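Local structure of invasion protein InvA (Salmonella enterica subsp. enterica serovar Typhimurium, 3LW9) at residues L5-P10 against P39-R44. The protein takes part in the invasion of intestinal epithelial cells as a type III secretion membrane protein, of which this chain is part of the cytoplasmic domain. The protein carries 2 engineered substitutions. Residues are numbered along the deposited sequence; the frame is centred on the assembly and turned at random.
Sequences LILLVP and PEVLLR
The carbonyl O of Leu42 accepts a hydrogen bond from the backbone N of Leu7 at 2.8 Å. It also takes a CA-H...O contact from Ile6. The carbonyl O of Arg44 is used in the same way, with Val9 N at 2.8 Å and the CA of Leu8 close by. In the other direction, Leu5 O accepts from Leu42 N and Leu7 O from Arg44 N. A fifth bond, Leu5 N to Glu40 O, is more bent, with an N-H...O angle of 139°. Together they make a parallel strand pairing, with Leu5 beside Val41 and Leu8 beside Arg44.

On one face, Leu7 and Leu43 lie side by side, and their CD1 methyls meet at 3.8 Å. The same Leu7 CD1 reaches back to CG1 of Val41. Leu43 also comes near Val9, whose CG1 is 4.3 Å from Leu43 CG. At the start of the pairing, on this same face, CG of Leu5 meets the ring CG of Pro39 at 3.9 Å, the two side chains crossing at about a right angle. The helices 14-19 and 22-34 cover this face: Leu17 packs on Val9 and Leu43, and Met26 on Leu7 and Val41. The two strands and the helical connection between them form a beta-alpha-beta crossover. Strand 41-45 is an edge strand of a mixed four-stranded sheet within this chain, while strand 5-9 also pairs with strand 53-58.

The other face carries Ile6, Leu42 and Arg44. A bend at chi2 (-56°) turns CD1 of Ile6 onto CB of Leu42 at 3.7 Å. CG2 of Ile6 meets the aliphatic CG of Arg44 at 4.0 Å. The arginine chain bends at chi2 (-67°), and its NH1 donates a hydrogen bond to Leu43 O at 3.3 Å from above the carbonyl plane.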
ATOM      1  N   LEU A   5      -4.177  14.602   0.991  1.00 36.60           N
ATOM      2  CA  LEU A   5      -3.327  13.496   1.441  1.00 35.73           C
ATOM      3  C   LEU A   5      -1.896  13.994   1.515  1.00 34.45           C
ATOM      4  O   LEU A   5      -1.412  14.653   0.575  1.00 35.55           O
ATOM      5  CB  LEU A   5      -3.344  12.332   0.447  1.00 35.71           C
ATOM      6  CG  LEU A   5      -4.635  11.620   0.042  1.00 38.98           C
ATOM      7  CD1 LEU A   5      -4.246  10.355  -0.705  1.00 36.84           C
ATOM      8  CD2 LEU A   5      -5.517  11.294   1.190  1.00 45.53           C
ATOM      9  N   ILE A   6      -1.191  13.677   2.589  1.00 34.28           N
ATOM     10  CA  ILE A   6       0.201  14.095   2.717  1.00 33.77           C
ATOM     11  C   ILE A   6       1.112  12.869   2.718  1.00 32.93           C
ATOM     12  O   ILE A   6       0.841  11.918   3.409  1.00 31.89           O
ATOM     13  CB  ILE A   6       0.467  14.863   4.039  1.00 35.57           C
ATOM     14  CG1 ILE A   6      -0.472  16.068   4.225  1.00 38.42           C
ATOM     15  CG2 ILE A   6       1.926  15.287   4.131  1.00 37.05           C
ATOM     16  CD1 ILE A   6      -0.463  17.052   3.125  1.00 39.92           C
ATOM     17  N   LEU A   7       2.174  12.898   1.918  1.00 31.62           N
ATOM     18  CA  LEU A   7       3.175  11.864   1.951  1.00 31.68           C
ATOM     19  C   LEU A   7       4.464  12.483   2.458  1.00 31.78           C
ATOM     20  O   LEU A   7       5.045  13.347   1.773  1.00 33.63           O
ATOM     21  CB  LEU A   7       3.409  11.297   0.570  1.00 31.48           C
ATOM     22  CG  LEU A   7       2.238  10.623  -0.149  1.00 34.22           C
ATOM     23  CD1 LEU A   7       2.697  10.151  -1.543  1.00 36.47           C
ATOM     24  CD2 LEU A   7       1.710   9.462   0.680  1.00 32.81           C
ATOM     25  N   LEU A   8       4.872  12.046   3.646  1.00 32.95           N
ATOM     26  CA  LEU A   8       6.219  12.283   4.183  1.00 33.70           C
ATOM     27  C   LEU A   8       7.191  11.378   3.442  1.00 33.23           C
ATOM     28  O   LEU A   8       7.014  10.135   3.427  1.00 33.03           O
ATOM     29  CB  LEU A   8       6.284  11.953   5.649  1.00 35.51           C
ATOM     30  CG  LEU A   8       5.627  12.895   6.661  1.00 39.48           C
ATOM     31  CD1 LEU A   8       4.442  13.556   6.062  1.00 42.63           C
ATOM     32  CD2 LEU A   8       5.293  12.207   7.953  1.00 41.20           C
ATOM     33  N   VAL A   9       8.208  12.001   2.857  1.00 32.20           N
ATOM     34  CA  VAL A   9       9.171  11.313   2.038  1.00 31.46           C
ATOM     35  C   VAL A   9      10.601  11.624   2.480  1.00 32.58           C
ATOM     36  O   VAL A   9      10.850  12.624   3.192  1.00 32.01           O
ATOM     37  CB  VAL A   9       8.977  11.623   0.544  1.00 31.04           C
ATOM     38  CG1 VAL A   9       7.557  11.256   0.077  1.00 31.87           C
ATOM     39  CG2 VAL A   9       9.274  13.091   0.233  1.00 31.29           C
ATOM     40  N   PRO A  10      11.558  10.767   2.075  1.00 31.75           N
ATOM     41  CA  PRO A  10      12.911  11.047   2.526  1.00 31.76           C
ATOM     42  C   PRO A  10      13.420  12.314   1.911  1.00 32.05           C
ATOM     43  O   PRO A  10      13.128  12.607   0.751  1.00 29.25           O
ATOM     44  CB  PRO A  10      13.704   9.838   2.050  1.00 31.94           C
ATOM     45  CG  PRO A  10      12.643   8.733   1.983  1.00 31.20           C
ATOM     46  CD  PRO A  10      11.441   9.413   1.480  1.00 31.07           C
ATOM     47  N   PRO A  39      -8.166  13.652  -3.264  1.00 60.10           N
ATOM     48  CA  PRO A  39      -7.854  15.055  -3.045  1.00 60.41           C
ATOM     49  C   PRO A  39      -6.415  15.329  -3.495  1.00 58.19           C
ATOM     50  O   PRO A  39      -5.742  14.409  -3.981  1.00 55.95           O
ATOM     51  CB  PRO A  39      -8.006  15.210  -1.537  1.00 59.37           C
ATOM     52  CG  PRO A  39      -7.699  13.875  -0.980  1.00 57.67           C
ATOM     53  CD  PRO A  39      -8.098  12.866  -2.024  1.00 58.06           C
ATOM     54  N   GLU A  40      -5.937  16.560  -3.324  1.00 57.76           N
ATOM     55  CA  GLU A  40      -4.563  16.862  -3.696  1.00 56.13           C
ATOM     56  C   GLU A  40      -3.610  16.016  -2.846  1.00 51.39           C
ATOM     57  O   GLU A  40      -3.886  15.687  -1.690  1.00 49.56           O
ATOM     58  CB  GLU A  40      -4.240  18.364  -3.616  1.00 58.49           C
ATOM     59  CG  GLU A  40      -3.956  18.906  -2.239  1.00 60.29           C
ATOM     60  CD  GLU A  40      -3.839  20.439  -2.194  1.00 66.18           C
ATOM     61  OE1 GLU A  40      -3.430  21.046  -3.210  1.00 69.93           O
ATOM     62  OE2 GLU A  40      -4.139  21.017  -1.123  1.00 67.75           O
ATOM     63  N   VAL A  41      -2.509  15.637  -3.458  1.00 49.37           N
ATOM     64  CA  VAL A  41      -1.503  14.847  -2.825  1.00 45.77           C
ATOM     65  C   VAL A  41      -0.316  15.764  -2.709  1.00 45.97           C
ATOM     66  O   VAL A  41       0.201  16.261  -3.735  1.00 46.59           O
ATOM     67  CB  VAL A  41      -1.147  13.603  -3.662  1.00 44.69           C
ATOM     68  CG1 VAL A  41       0.014  12.924  -3.060  1.00 42.18           C
ATOM     69  CG2 VAL A  41      -2.370  12.679  -3.751  1.00 43.82           C
ATOM     70  N   LEU A  42       0.101  16.008  -1.466  1.00 44.44           N
ATOM     71  CA  LEU A  42       1.253  16.846  -1.188  1.00 44.71           C
ATOM     72  C   LEU A  42       2.404  16.008  -0.639  1.00 42.59           C
ATOM     73  O   LEU A  42       2.220  15.148   0.224  1.00 39.92           O
ATOM     74  CB  LEU A  42       0.886  17.947  -0.200  1.00 46.14           C
ATOM     75  CG  LEU A  42      -0.273  18.847  -0.620  1.00 48.47           C
ATOM     76  CD1 LEU A  42      -0.628  19.850   0.454  1.00 50.18           C
ATOM     77  CD2 LEU A  42       0.111  19.541  -1.935  1.00 50.22           C
ATOM     78  N   LEU A  43       3.596  16.268  -1.155  1.00 41.78           N
ATOM     79  CA  LEU A  43       4.805  15.663  -0.606  1.00 40.81           C
ATOM     80  C   LEU A  43       5.390  16.624   0.430  1.00 42.54           C
ATOM     81  O   LEU A  43       5.322  17.847   0.224  1.00 45.32           O
ATOM     82  CB  LEU A  43       5.802  15.444  -1.727  1.00 40.73           C
ATOM     83  CG  LEU A  43       5.692  14.145  -2.529  1.00 41.91           C
ATOM     84  CD1 LEU A  43       4.337  13.463  -2.450  1.00 38.99           C
ATOM     85  CD2 LEU A  43       6.122  14.379  -3.953  1.00 45.20           C
ATOM     86  N   ARG A  44       5.948  16.076   1.515  1.00 41.46           N
ATOM     87  CA  ARG A  44       6.685  16.838   2.551  1.00 43.10           C
ATOM     88  C   ARG A  44       7.904  16.027   3.027  1.00 41.69           C
ATOM     89  O   ARG A  44       7.898  14.769   3.040  1.00 38.56           O
ATOM     90  CB  ARG A  44       5.774  17.168   3.740  1.00 44.18           C
ATOM     91  CG  ARG A  44       4.630  18.103   3.400  1.00 49.69           C
ATOM     92  CD  ARG A  44       5.104  19.515   3.039  1.00 57.69           C
ATOM     93  NE  ARG A  44       4.003  20.490   3.097  1.00 62.87           N
ATOM     94  CZ  ARG A  44       3.310  20.944   2.050  1.00 66.12           C
ATOM     95  NH1 ARG A  44       3.572  20.529   0.807  1.00 67.77           N
ATOM     96  NH2 ARG A  44       2.342  21.830   2.245  1.00 69.50           N
TER